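Long-range contacts in uricase (Bacillus fastidiosus, PDB 4R8X), which catalyses the oxidation of urate by molecular oxygen, the first of three steps that lead from urate to (S)-allantoin: residues D[5-10]-D[52-57]; D[106-111]-D[149-154]; D[11-16]-D[42-47]; D[113-118]-D[142-147]. All blocks are in the same frame, centred on the assembly; numbering follows the deposited sequence.

All four contacts reach one antiparallel sheet. Contacts 2, 3 and 4 join strands within it, while contact 1 packs the start of strand 5-17 against the 3-10 segment and helix start at 52-57 by van der Waals contacts of Met5 and Tyr7. Contact 3 is buried, the others partly buried. Contacts 2 and 4 use the same two strands, 4 lying inside the loop closed by 2; contacts 1 and 3 share strand 5-17 and meet the second subunit. The three strand pairs differ in polar chemistry: contact 2 has a salt bridge and an arginine holding a carbonyl, contact 3 an Asn-Asp bond, and contact 4 a glutamate that stands in for a backbone acceptor.

Contact 1. Residues D[5-10]-D[52-57]; sequences MFYGKG and EQLLTS
The thioether of Met5 lies against the turn that begins at Glu52, touching main chain more than side chains. SD is 3.6 Å from Leu55 CA, and the methyl CE is 4.0 Å from Glu52 CA. Two extended torsions (CG opposite the backbone N, chi1 177°) carry the sulfur out from the strand, and a bend at chi3 of 67° turns CE in beside the 3-10 segment 52-54. Leu55 borders the same sulfur through CD1, 4.0 Å from Met5 SD. Shortening Met5 to alanine is likely to leave the backbone of Leu54 and Leu55 without this apolar cover and to open a gap beside Leu55 CD1. Segment 5-10 is the start of strand 5-17, part of the antiparallel sheet of the tunnelling (T-fold) architecture of uricases. It also pairs with a strand of the second subunit, so the sheet continues across the interface. In keeping with strand alternation, Phe6 turns away from the turn and packs on Phe298 of that subunit, whereas Tyr7 faces it. Tyr7 and Leu54 cross at about a right angle: the methyl CD1 of Leu54 comes to the edge of the ring, 3.8 Å from Tyr7 CE1, while the hydroxyl is hydrogen-bonded to Val67 O. Within the turn, Leu54 O is held twice by Ser57, through OG at 2.7 Å and through the backbone N at 3.1 Å.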
loop_
_atom_site.group_PDB
_atom_site.type_symbol
_atom_site.label_atom_id
_atom_site.label_comp_id
_atom_site.label_asym_id
_atom_site.label_seq_id
_atom_site.Cartn_x
_atom_site.Cartn_y
_atom_site.Cartn_z
ATOM N N MET D 5 22.428 6.343 -18.430
ATOM C CA MET D 5 22.163 7.781 -18.447
ATOM C C MET D 5 20.820 8.096 -19.079
ATOM O O MET D 5 20.640 7.955 -20.285
ATOM C CB MET D 5 23.283 8.555 -19.150
ATOM C CG MET D 5 22.997 10.044 -19.257
ATOM S SD MET D 5 24.422 11.050 -19.729
ATOM C CE MET D 5 24.713 10.517 -21.411
ATOM N N PHE D 6 19.868 8.521 -18.248
ATOM C CA PHE D 6 18.556 8.943 -18.729
ATOM C C PHE D 6 17.899 9.829 -17.679
ATOM O O PHE D 6 18.328 9.862 -16.528
ATOM C CB PHE D 6 17.655 7.746 -19.068
ATOM C CG PHE D 6 17.453 6.784 -17.925
ATOM C CD1 PHE D 6 16.499 7.027 -16.947
ATOM C CD2 PHE D 6 18.208 5.629 -17.835
ATOM C CE1 PHE D 6 16.305 6.137 -15.888
ATOM C CE2 PHE D 6 18.017 4.743 -16.789
ATOM C CZ PHE D 6 17.064 4.993 -15.817
ATOM N N TYR D 7 16.869 10.563 -18.073
ATOM C CA TYR D 7 16.091 11.304 -17.094
ATOM C C TYR D 7 14.700 11.538 -17.673
ATOM O O TYR D 7 14.500 11.446 -18.889
ATOM C CB TYR D 7 16.786 12.617 -16.708
ATOM C CG TYR D 7 16.537 13.743 -17.670
ATOM C CD1 TYR D 7 17.022 13.694 -18.973
ATOM C CD2 TYR D 7 15.820 14.862 -17.273
ATOM C CE1 TYR D 7 16.795 14.727 -19.854
ATOM C CE2 TYR D 7 15.597 15.896 -18.135
ATOM C CZ TYR D 7 16.074 15.818 -19.430
ATOM O OH TYR D 7 15.834 16.843 -20.304
ATOM N N GLY D 8 13.732 11.836 -16.815
ATOM C CA GLY D 8 12.390 12.024 -17.309
ATOM C C GLY D 8 11.364 12.368 -16.257
ATOM O O GLY D 8 11.703 12.916 -15.205
ATOM N N LYS D 9 10.107 12.053 -16.563
ATOM C CA LYS D 9 8.989 12.310 -15.661
ATOM C C LYS D 9 8.178 11.043 -15.534
ATOM O O LYS D 9 7.802 10.440 -16.532
ATOM C CB LYS D 9 8.110 13.431 -16.218
ATOM C CG LYS D 9 7.177 14.066 -15.200
ATOM C CD LYS D 9 7.940 14.947 -14.236
ATOM C CE LYS D 9 7.177 16.193 -13.879
ATOM N NZ LYS D 9 8.032 17.060 -13.030
ATOM N N GLY D 10 7.888 10.662 -14.295
ATOM C CA GLY D 10 7.025 9.524 -14.018
ATOM C C GLY D 10 5.705 9.969 -13.430
ATOM O O GLY D 10 5.563 11.136 -13.072
ATOM N N GLU D 52 23.712 10.972 -25.759
ATOM C CA GLU D 52 25.063 11.289 -25.317
ATOM C C GLU D 52 25.212 12.771 -24.974
ATOM O O GLU D 52 26.040 13.142 -24.144
ATOM C CB GLU D 52 26.081 10.900 -26.393
ATOM C CG GLU D 52 25.806 11.534 -27.751
ATOM C CD GLU D 52 26.957 11.363 -28.727
ATOM O OE1 GLU D 52 28.122 11.317 -28.276
ATOM O OE2 GLU D 52 26.697 11.274 -29.945
ATOM N N GLN D 53 24.400 13.616 -25.608
ATOM C CA GLN D 53 24.475 15.050 -25.367
ATOM C C GLN D 53 23.928 15.497 -24.009
ATOM O O GLN D 53 24.005 16.676 -23.679
ATOM C CB GLN D 53 23.789 15.813 -26.495
ATOM C CG GLN D 53 24.505 15.672 -27.832
ATOM C CD GLN D 53 23.995 16.639 -28.870
ATOM O OE1 GLN D 53 23.992 17.853 -28.656
ATOM N NE2 GLN D 53 23.547 16.106 -30.002
ATOM N N LEU D 54 23.384 14.563 -23.232
ATOM C CA LEU D 54 22.903 14.877 -21.888
ATOM C C LEU D 54 24.018 14.795 -20.844
ATOM O O LEU D 54 23.809 15.101 -19.676
ATOM C CB LEU D 54 21.760 13.930 -21.498
ATOM C CG LEU D 54 20.554 13.924 -22.444
ATOM C CD1 LEU D 54 19.475 12.969 -21.956
ATOM C CD2 LEU D 54 19.988 15.332 -22.605
ATOM N N LEU D 55 25.201 14.366 -21.252
ATOM C CA LEU D 55 26.247 14.050 -20.281
ATOM C C LEU D 55 26.614 15.226 -19.385
ATOM O O LEU D 55 26.715 15.080 -18.170
ATOM C CB LEU D 55 27.497 13.508 -20.981
ATOM C CG LEU D 55 28.651 13.142 -20.050
ATOM C CD1 LEU D 55 28.293 11.958 -19.146
ATOM C CD2 LEU D 55 29.903 12.862 -20.862
ATOM N N THR D 56 26.804 16.401 -19.966
ATOM C CA THR D 56 27.253 17.519 -19.151
ATOM C C THR D 56 26.183 18.055 -18.192
ATOM O O THR D 56 26.513 18.803 -17.268
ATOM C CB THR D 56 27.819 18.662 -20.006
ATOM O OG1 THR D 56 26.814 19.095 -20.921
ATOM C CG2 THR D 56 29.064 18.196 -20.782
ATOM N N SER D 57 24.921 17.665 -18.387
ATOM C CA SER D 57 23.894 18.021 -17.419
ATOM C C SER D 57 24.215 17.333 -16.093
ATOM O O SER D 57 23.905 17.857 -15.022
ATOM C CB SER D 57 22.481 17.678 -17.931
ATOM O OG SER D 57 22.198 16.281 -17.908
#

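Contact 2. Residues D[106-111]-D[149-154]; sequences LDAVRL and EVARTA
Glu149, which loses the most surface here, reaches over to Arg110 of the opposing strand and forms a salt bridge with it, Arg110 NH1 to Glu149 OE1 at 2.8 Å. The oxygen sits at the edge of the guanidinium, in its plane, but the carboxylate plane is turned 85° from it. Arg110 is extended from CG to NE, and its CD comes within 3.5 Å of Glu149 OE1. Each charge has further partners, Glu161 and Glu112 for the arginine and Lys50 for Glu149 OE2. At the other end of the pairing, Arg152 bends at chi3 (-69°), and NE and NH2 of Arg152 both donate side-on to Leu106 O, each at 3.0 Å. Its NH2 also bonds to Leu100 O, so the guanidinium joins two main-chain carbonyls. The backbone ladder runs between, with Val109 N to Val150 O at 2.9 Å, the reverse bond from Val150 N to Val109 O, and Arg152 N to Asp107 O. Strand 108-125 is flanked on its far edge by strand 40-50; Asp107 and Ala108 both face Lys50 of that strand, a classic beta bulge; strand 156-173 follows 143-153, and helix 88-102 packs on the face bearing Val109 and Val150.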
loop_
_atom_site.group_PDB
_atom_site.type_symbol
_atom_site.label_atom_id
_atom_site.label_comp_id
_atom_site.label_asym_id
_atom_site.label_seq_id
_atom_site.Cartn_x
_atom_site.Cartn_y
_atom_site.Cartn_z
ATOM N N LEU D 106 18.297 14.751 -28.730
ATOM C CA LEU D 106 17.960 13.473 -28.124
ATOM C C LEU D 106 18.270 12.335 -29.090
ATOM O O LEU D 106 18.037 12.467 -30.297
ATOM C CB LEU D 106 16.473 13.442 -27.782
ATOM C CG LEU D 106 15.970 14.523 -26.824
ATOM C CD1 LEU D 106 14.474 14.365 -26.605
ATOM C CD2 LEU D 106 16.742 14.489 -25.507
ATOM N N ASP D 107 18.785 11.222 -28.562
ATOM C CA ASP D 107 19.068 10.028 -29.366
ATOM C C ASP D 107 17.935 9.003 -29.275
ATOM O O ASP D 107 17.713 8.242 -30.203
ATOM C CB ASP D 107 20.362 9.332 -28.915
ATOM C CG ASP D 107 21.605 10.193 -29.072
ATOM O OD1 ASP D 107 21.603 11.129 -29.894
ATOM O OD2 ASP D 107 22.602 9.907 -28.373
ATOM N N ALA D 108 17.242 8.961 -28.141
ATOM C CA ALA D 108 16.172 7.988 -27.956
ATOM C C ALA D 108 15.190 8.492 -26.916
ATOM O O ALA D 108 15.555 9.288 -26.043
ATOM C CB ALA D 108 16.734 6.629 -27.542
ATOM N N VAL D 109 13.939 8.058 -27.054
ATOM C CA VAL D 109 12.884 8.367 -26.096
ATOM C C VAL D 109 12.109 7.101 -25.748
ATOM O O VAL D 109 11.678 6.372 -26.636
ATOM C CB VAL D 109 11.902 9.411 -26.663
ATOM C CG1 VAL D 109 10.781 9.700 -25.654
ATOM C CG2 VAL D 109 12.645 10.695 -27.024
ATOM N N ARG D 110 11.929 6.853 -24.452
ATOM C CA ARG D 110 11.204 5.676 -23.989
ATOM C C ARG D 110 9.942 6.083 -23.256
ATOM O O ARG D 110 9.995 6.884 -22.323
ATOM C CB ARG D 110 12.081 4.883 -23.017
ATOM C CG ARG D 110 11.435 3.618 -22.462
ATOM C CD ARG D 110 12.374 2.933 -21.480
ATOM N NE ARG D 110 11.861 1.656 -20.981
ATOM C CZ ARG D 110 12.018 0.506 -21.620
ATOM N NH1 ARG D 110 12.659 0.489 -22.781
ATOM N NH2 ARG D 110 11.540 -0.624 -21.113
ATOM N N LEU D 111 8.818 5.527 -23.678
ATOM C CA LEU D 111 7.556 5.711 -22.969
ATOM C C LEU D 111 7.062 4.381 -22.438
ATOM O O LEU D 111 7.054 3.381 -23.157
ATOM C CB LEU D 111 6.490 6.295 -23.897
ATOM C CG LEU D 111 6.243 7.799 -23.914
ATOM C CD1 LEU D 111 5.656 8.278 -22.583
ATOM C CD2 LEU D 111 7.523 8.550 -24.306
ATOM N N GLU D 149 9.949 2.311 -27.152
ATOM C CA GLU D 149 11.142 3.135 -27.171
ATOM C C GLU D 149 11.573 3.310 -28.622
ATOM O O GLU D 149 11.662 2.338 -29.380
ATOM C CB GLU D 149 12.276 2.535 -26.328
ATOM C CG GLU D 149 13.505 3.437 -26.245
ATOM C CD GLU D 149 14.529 3.015 -25.201
ATOM O OE1 GLU D 149 14.221 2.175 -24.343
ATOM O OE2 GLU D 149 15.653 3.537 -25.229
ATOM N N VAL D 150 11.801 4.562 -29.004
ATOM C CA VAL D 150 12.211 4.892 -30.357
ATOM C C VAL D 150 13.591 5.539 -30.299
ATOM O O VAL D 150 13.844 6.391 -29.447
ATOM C CB VAL D 150 11.192 5.831 -31.029
ATOM C CG1 VAL D 150 11.670 6.219 -32.442
ATOM C CG2 VAL D 150 9.841 5.153 -31.124
ATOM N N ALA D 151 14.483 5.114 -31.196
ATOM C CA ALA D 151 15.816 5.694 -31.309
ATOM C C ALA D 151 16.050 6.268 -32.703
ATOM O O ALA D 151 15.475 5.814 -33.692
ATOM C CB ALA D 151 16.892 4.647 -30.983
ATOM N N ARG D 152 16.907 7.273 -32.767
ATOM C CA ARG D 152 17.291 7.858 -34.037
ATOM C C ARG D 152 18.218 6.885 -34.773
ATOM O O ARG D 152 19.006 6.169 -34.153
ATOM C CB ARG D 152 17.996 9.190 -33.779
ATOM C CG ARG D 152 17.761 10.247 -34.836
ATOM C CD ARG D 152 18.393 11.580 -34.434
ATOM N NE ARG D 152 17.771 12.274 -33.296
ATOM C CZ ARG D 152 16.609 12.923 -33.361
ATOM N NH1 ARG D 152 15.911 12.925 -34.485
ATOM N NH2 ARG D 152 16.129 13.554 -32.297
ATOM N N THR D 153 18.103 6.833 -36.092
ATOM C CA THR D 153 19.082 6.126 -36.903
ATOM C C THR D 153 19.671 7.147 -37.849
ATOM O O THR D 153 19.272 8.316 -37.845
ATOM C CB THR D 153 18.458 5.010 -37.740
ATOM O OG1 THR D 153 17.633 5.587 -38.759
ATOM C CG2 THR D 153 17.631 4.074 -36.864
ATOM N N ALA D 154 20.598 6.705 -38.686
ATOM C CA ALA D 154 21.231 7.590 -39.652
ATOM C C ALA D 154 20.247 8.041 -40.741
ATOM O O ALA D 154 20.522 8.989 -41.473
ATOM C CB ALA D 154 22.428 6.900 -40.269
HETATM O O HOH W 1 20.375 6.742 -31.742
#

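Contact 3. Residues D[11-16]-D[42-47]; sequences DVYVFR and GMNAKV
Gly42 pairs with Phe15 as a non-hydrogen-bonded couple, and its CA meets the edge of the phenyl ring, 3.9 Å from Phe15 CD1. Met43 next exchanges two backbone bonds with Val14, the one from Val14 N to Met43 O measuring 2.9 Å. Their side chains lie alongside each other and point the same way, with Met43 CG 3.5 Å from Val14 CG1. Asn44 is the polar centre. Its amide passes over one face of the Tyr13 ring, carried there by a chi1 of 179° that sets CG opposite the backbone N; Asn44 CG lies 3.9 Å above the ring plane and offset toward the rim, the two planes 42° apart. Asn44 ND2 donates to Asp11 OD1 at 2.9 Å, a nearly straight bond in the amide plane that meets the carboxylate 49° above its own plane. Asn44 OD1 accepts from a water that in turn accepts from Asp11 N. A leucine in place of Asn44 would probably leave Asp11 OD1 without this donor and break the water bridge to the backbone. Ala45 closes the ladder with a pair of bonds to Val12, including Val12 N to Ala45 O at 2.9 Å, and Val12 is itself the centre of an inverse gamma turn. Beyond it, Lys46 makes a cation-pi contact with Phe298 of the second subunit. Two long neighbouring antiparallel strands, with helix 69-82 packed on the face of Val12 and Val14, are in keeping with the first half of a T-fold domain.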
loop_
_atom_site.group_PDB
_atom_site.type_symbol
_atom_site.label_atom_id
_atom_site.label_comp_id
_atom_site.label_asym_id
_atom_site.label_seq_id
_atom_site.Cartn_x
_atom_site.Cartn_y
_atom_site.Cartn_z
ATOM N N ASP D 11 4.753 9.039 -13.324
ATOM C CA ASP D 11 3.395 9.335 -12.843
ATOM C C ASP D 11 2.776 10.506 -13.591
ATOM O O ASP D 11 2.094 11.371 -13.000
ATOM C CB ASP D 11 3.342 9.594 -11.335
ATOM C CG ASP D 11 3.357 8.316 -10.511
ATOM O OD1 ASP D 11 3.343 7.209 -11.097
ATOM O OD2 ASP D 11 3.377 8.440 -9.270
ATOM N N VAL D 12 3.010 10.523 -14.894
ATOM C CA VAL D 12 2.323 11.480 -15.752
ATOM C C VAL D 12 0.937 10.931 -16.070
ATOM O O VAL D 12 0.723 10.224 -17.061
ATOM C CB VAL D 12 3.096 11.765 -17.060
ATOM C CG1 VAL D 12 2.325 12.786 -17.916
ATOM C CG2 VAL D 12 4.494 12.258 -16.748
ATOM N N TYR D 13 -0.008 11.232 -15.192
ATOM C CA TYR D 13 -1.377 10.806 -15.418
ATOM C C TYR D 13 -1.955 11.627 -16.547
ATOM O O TYR D 13 -1.847 12.860 -16.571
ATOM C CB TYR D 13 -2.240 10.932 -14.158
ATOM C CG TYR D 13 -1.890 9.920 -13.086
ATOM C CD1 TYR D 13 -2.411 8.635 -13.122
ATOM C CD2 TYR D 13 -1.025 10.245 -12.049
ATOM C CE1 TYR D 13 -2.095 7.694 -12.137
ATOM C CE2 TYR D 13 -0.689 9.310 -11.078
ATOM C CZ TYR D 13 -1.233 8.043 -11.126
ATOM O OH TYR D 13 -0.925 7.115 -10.156
ATOM N N VAL D 14 -2.526 10.933 -17.516
ATOM C CA VAL D 14 -3.115 11.616 -18.643
ATOM C C VAL D 14 -4.420 10.920 -19.024
ATOM O O VAL D 14 -4.444 9.722 -19.287
ATOM C CB VAL D 14 -2.106 11.771 -19.809
ATOM C CG1 VAL D 14 -1.499 10.451 -20.198
ATOM C CG2 VAL D 14 -2.768 12.427 -20.981
ATOM N N PHE D 15 -5.511 11.679 -18.973
ATOM C CA PHE D 15 -6.853 11.136 -19.166
ATOM C C PHE D 15 -7.522 11.849 -20.332
ATOM O O PHE D 15 -8.008 12.983 -20.198
ATOM C CB PHE D 15 -7.693 11.284 -17.889
ATOM C CG PHE D 15 -6.989 10.837 -16.631
ATOM C CD1 PHE D 15 -6.305 9.628 -16.585
ATOM C CD2 PHE D 15 -7.008 11.633 -15.496
ATOM C CE1 PHE D 15 -5.657 9.222 -15.428
ATOM C CE2 PHE D 15 -6.368 11.227 -14.335
ATOM C CZ PHE D 15 -5.707 10.019 -14.293
ATOM N N ARG D 16 -7.509 11.208 -21.493
ATOM C CA ARG D 16 -8.158 11.779 -22.676
ATOM C C ARG D 16 -9.590 11.282 -22.763
ATOM O O ARG D 16 -9.844 10.084 -22.664
ATOM C CB ARG D 16 -7.379 11.408 -23.946
ATOM C CG ARG D 16 -8.189 11.449 -25.237
ATOM C CD ARG D 16 -8.424 12.869 -25.730
ATOM N NE ARG D 16 -9.294 12.847 -26.902
ATOM C CZ ARG D 16 -8.870 12.629 -28.141
ATOM N NH1 ARG D 16 -7.581 12.431 -28.368
ATOM N NH2 ARG D 16 -9.732 12.604 -29.143
ATOM N N GLY D 42 -7.270 6.661 -20.644
ATOM C CA GLY D 42 -6.427 7.181 -19.584
ATOM C C GLY D 42 -5.296 6.259 -19.190
ATOM O O GLY D 42 -5.408 5.037 -19.288
ATOM N N MET D 43 -4.210 6.843 -18.709
ATOM C CA MET D 43 -3.037 6.058 -18.345
ATOM C C MET D 43 -2.140 6.825 -17.390
ATOM O O MET D 43 -2.249 8.049 -17.253
ATOM C CB MET D 43 -2.229 5.714 -19.599
ATOM C CG MET D 43 -1.515 6.934 -20.179
ATOM S SD MET D 43 -1.062 6.811 -21.906
ATOM C CE MET D 43 -2.693 6.949 -22.639
ATOM N N ASN D 44 -1.245 6.083 -16.750
ATOM C CA ASN D 44 -0.133 6.619 -16.010
ATOM C C ASN D 44 1.089 6.402 -16.901
ATOM O O ASN D 44 1.535 5.266 -17.064
ATOM C CB ASN D 44 0.013 5.857 -14.688
ATOM C CG ASN D 44 1.184 6.338 -13.859
ATOM O OD1 ASN D 44 2.105 6.968 -14.374
ATOM N ND2 ASN D 44 1.158 6.035 -12.559
ATOM N N ALA D 45 1.614 7.491 -17.465
ATOM C CA ALA D 45 2.752 7.422 -18.373
ATOM C C ALA D 45 4.068 7.799 -17.700
ATOM O O ALA D 45 4.101 8.604 -16.766
ATOM C CB ALA D 45 2.516 8.303 -19.600
ATOM N N LYS D 46 5.156 7.222 -18.202
ATOM C CA LYS D 46 6.497 7.487 -17.705
ATOM C C LYS D 46 7.404 7.660 -18.907
ATOM O O LYS D 46 7.519 6.758 -19.745
ATOM C CB LYS D 46 6.985 6.322 -16.842
ATOM C CG LYS D 46 8.335 6.548 -16.189
ATOM C CD LYS D 46 8.737 5.345 -15.344
ATOM C CE LYS D 46 10.045 5.591 -14.613
ATOM N NZ LYS D 46 10.164 4.666 -13.446
ATOM N N VAL D 47 8.035 8.825 -18.996
ATOM C CA VAL D 47 8.895 9.134 -20.137
ATOM C C VAL D 47 10.340 9.267 -19.705
ATOM O O VAL D 47 10.627 9.872 -18.674
ATOM C CB VAL D 47 8.452 10.430 -20.872
ATOM C CG1 VAL D 47 8.385 11.632 -19.923
ATOM C CG2 VAL D 47 9.366 10.717 -22.066
HETATM O O HOH W 2 4.858 6.215 -13.892
#

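Contact 4. Residues D[113-118]-D[142-147]; sequences AKEYAF and EYVTAT. Unlike the reference sequence in segment 142-147: Val144 (reference Ala).
The antiparallel pairing of strands 108-125 and 143-153 in the uricase sheet continues here, with Ala113 and Ala146 as a hydrogen-bonded couple: Ala113 N to Ala146 O is 2.9 Å and the return bond from Ala146 N to Ala113 O is 3.2 Å. Two residues on, Glu115 N still donates to Val144 O at 2.8 Å, but the reciprocal bond is taken over by a side chain. Val144 N donates to Glu115 OE1 at 3.0 Å, straight at 170° yet 36° above the carboxylate plane. Glu115 gets there with an extended chain (chi1 -179°) and crosses Val144 so that OE1 also lies 3.3 Å from Val144 CG2. Its other oxygen, OE2, forms a salt bridge with Lys36, so the carboxylate has a partner at each oxygen. Lys114 and Tyr143 run side by side in the same direction, Lys114 CB being 3.8 Å from Tyr143 CE2, and Lys114 CD lies 3.9 Å from the hydroxyl oxygen of Tyr143. Helix 88-102 covers Ala113 and Ala146 and helix 225-238 packs on Val144, while beyond the pair the sheet goes on through strands 40-50 and 156-173.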
loop_
_atom_site.group_PDB
_atom_site.type_symbol
_atom_site.label_atom_id
_atom_site.label_comp_id
_atom_site.label_asym_id
_atom_site.label_seq_id
_atom_site.Cartn_x
_atom_site.Cartn_y
_atom_site.Cartn_z
ATOM N N ALA D 113 3.618 2.850 -20.150
ATOM C CA ALA D 113 2.302 3.256 -19.679
ATOM C C ALA D 113 1.574 2.126 -18.989
ATOM O O ALA D 113 1.684 0.961 -19.368
ATOM C CB ALA D 113 1.473 3.835 -20.827
ATOM N N LYS D 114 0.847 2.493 -17.939
ATOM C CA LYS D 114 -0.082 1.597 -17.258
ATOM C C LYS D 114 -1.473 2.179 -17.405
ATOM O O LYS D 114 -1.708 3.314 -17.002
ATOM C CB LYS D 114 0.271 1.495 -15.779
ATOM C CG LYS D 114 1.619 0.846 -15.514
ATOM C CD LYS D 114 1.932 0.807 -14.018
ATOM C CE LYS D 114 3.301 0.186 -13.752
ATOM N NZ LYS D 114 3.704 0.278 -12.321
ATOM N N GLU D 115 -2.387 1.424 -18.000
ATOM C CA GLU D 115 -3.749 1.901 -18.194
ATOM C C GLU D 115 -4.343 2.297 -16.858
ATOM O O GLU D 115 -4.068 1.656 -15.842
ATOM C CB GLU D 115 -4.616 0.813 -18.829
ATOM C CG GLU D 115 -6.043 1.235 -19.100
ATOM C CD GLU D 115 -6.921 0.075 -19.503
ATOM O OE1 GLU D 115 -6.703 -1.054 -19.003
ATOM O OE2 GLU D 115 -7.826 0.286 -20.327
ATOM N N TYR D 116 -5.109 3.382 -16.883
ATOM C CA TYR D 116 -5.912 3.828 -15.750
ATOM C C TYR D 116 -7.310 3.355 -16.137
ATOM O O TYR D 116 -8.036 4.039 -16.865
ATOM C CB TYR D 116 -5.815 5.344 -15.678
ATOM C CG TYR D 116 -6.357 6.046 -14.436
ATOM C CD1 TYR D 116 -5.514 6.381 -13.380
ATOM C CD2 TYR D 116 -7.684 6.466 -14.366
ATOM C CE1 TYR D 116 -5.991 7.077 -12.268
ATOM C CE2 TYR D 116 -8.164 7.152 -13.273
ATOM C CZ TYR D 116 -7.317 7.458 -12.228
ATOM O OH TYR D 116 -7.818 8.159 -11.137
ATOM N N ALA D 117 -7.655 2.157 -15.674
ATOM C CA ALA D 117 -8.751 1.378 -16.232
ATOM C C ALA D 117 -10.106 1.752 -15.669
ATOM O O ALA D 117 -10.249 2.020 -14.456
ATOM C CB ALA D 117 -8.522 -0.091 -15.968
ATOM N N PHE D 118 -11.107 1.710 -16.544
ATOM C CA PHE D 118 -12.502 1.930 -16.158
ATOM C C PHE D 118 -13.392 0.822 -16.691
ATOM O O PHE D 118 -13.248 0.410 -17.840
ATOM C CB PHE D 118 -13.005 3.275 -16.688
ATOM C CG PHE D 118 -12.574 4.450 -15.860
ATOM C CD1 PHE D 118 -11.441 5.182 -16.198
ATOM C CD2 PHE D 118 -13.295 4.816 -14.731
ATOM C CE1 PHE D 118 -11.047 6.272 -15.426
ATOM C CE2 PHE D 118 -12.903 5.884 -13.956
ATOM C CZ PHE D 118 -11.778 6.616 -14.305
ATOM N N GLU D 142 -7.301 -5.996 -13.297
ATOM C CA GLU D 142 -6.259 -6.073 -14.321
ATOM C C GLU D 142 -6.277 -4.861 -15.248
ATOM O O GLU D 142 -7.320 -4.236 -15.463
ATOM C CB GLU D 142 -6.371 -7.365 -15.115
ATOM C CG GLU D 142 -7.649 -7.497 -15.925
ATOM C CD GLU D 142 -8.732 -8.268 -15.198
ATOM O OE1 GLU D 142 -9.553 -8.896 -15.889
ATOM O OE2 GLU D 142 -8.785 -8.239 -13.952
ATOM N N TYR D 143 -5.116 -4.525 -15.794
ATOM C CA TYR D 143 -5.008 -3.320 -16.592
ATOM C C TYR D 143 -4.007 -3.516 -17.725
ATOM O O TYR D 143 -3.072 -4.310 -17.615
ATOM C CB TYR D 143 -4.650 -2.122 -15.701
ATOM C CG TYR D 143 -3.332 -2.261 -14.980
ATOM C CD1 TYR D 143 -3.262 -2.836 -13.712
ATOM C CD2 TYR D 143 -2.149 -1.831 -15.571
ATOM C CE1 TYR D 143 -2.050 -2.966 -13.050
ATOM C CE2 TYR D 143 -0.938 -1.953 -14.923
ATOM C CZ TYR D 143 -0.888 -2.526 -13.668
ATOM O OH TYR D 143 0.323 -2.657 -13.034
ATOM N N VAL D 144 -4.220 -2.774 -18.801
ATOM C CA VAL D 144 -3.391 -2.858 -19.985
ATOM C C VAL D 144 -2.064 -2.153 -19.781
ATOM O O VAL D 144 -1.987 -1.100 -19.158
ATOM C CB VAL D 144 -4.135 -2.236 -21.184
ATOM C CG1 VAL D 144 -3.294 -2.315 -22.452
ATOM C CG2 VAL D 144 -5.464 -2.939 -21.398
ATOM N N THR D 145 -1.004 -2.735 -20.332
ATOM C CA THR D 145 0.312 -2.120 -20.279
ATOM C C THR D 145 0.917 -2.011 -21.685
ATOM O O THR D 145 0.537 -2.747 -22.599
ATOM C CB THR D 145 1.280 -2.926 -19.377
ATOM O OG1 THR D 145 1.432 -4.252 -19.904
ATOM C CG2 THR D 145 0.738 -3.006 -17.943
ATOM N N ALA D 146 1.848 -1.072 -21.847
ATOM C CA ALA D 146 2.634 -0.971 -23.079
ATOM C C ALA D 146 3.914 -0.191 -22.836
ATOM O O ALA D 146 3.974 0.650 -21.943
ATOM C CB ALA D 146 1.811 -0.329 -24.196
ATOM N N THR D 147 4.932 -0.487 -23.641
ATOM C CA THR D 147 6.164 0.287 -23.675
ATOM C C THR D 147 6.552 0.471 -25.122
ATOM O O THR D 147 6.452 -0.459 -25.919
ATOM C CB THR D 147 7.324 -0.448 -22.966
ATOM O OG1 THR D 147 7.044 -0.549 -21.568
ATOM C CG2 THR D 147 8.633 0.295 -23.124
#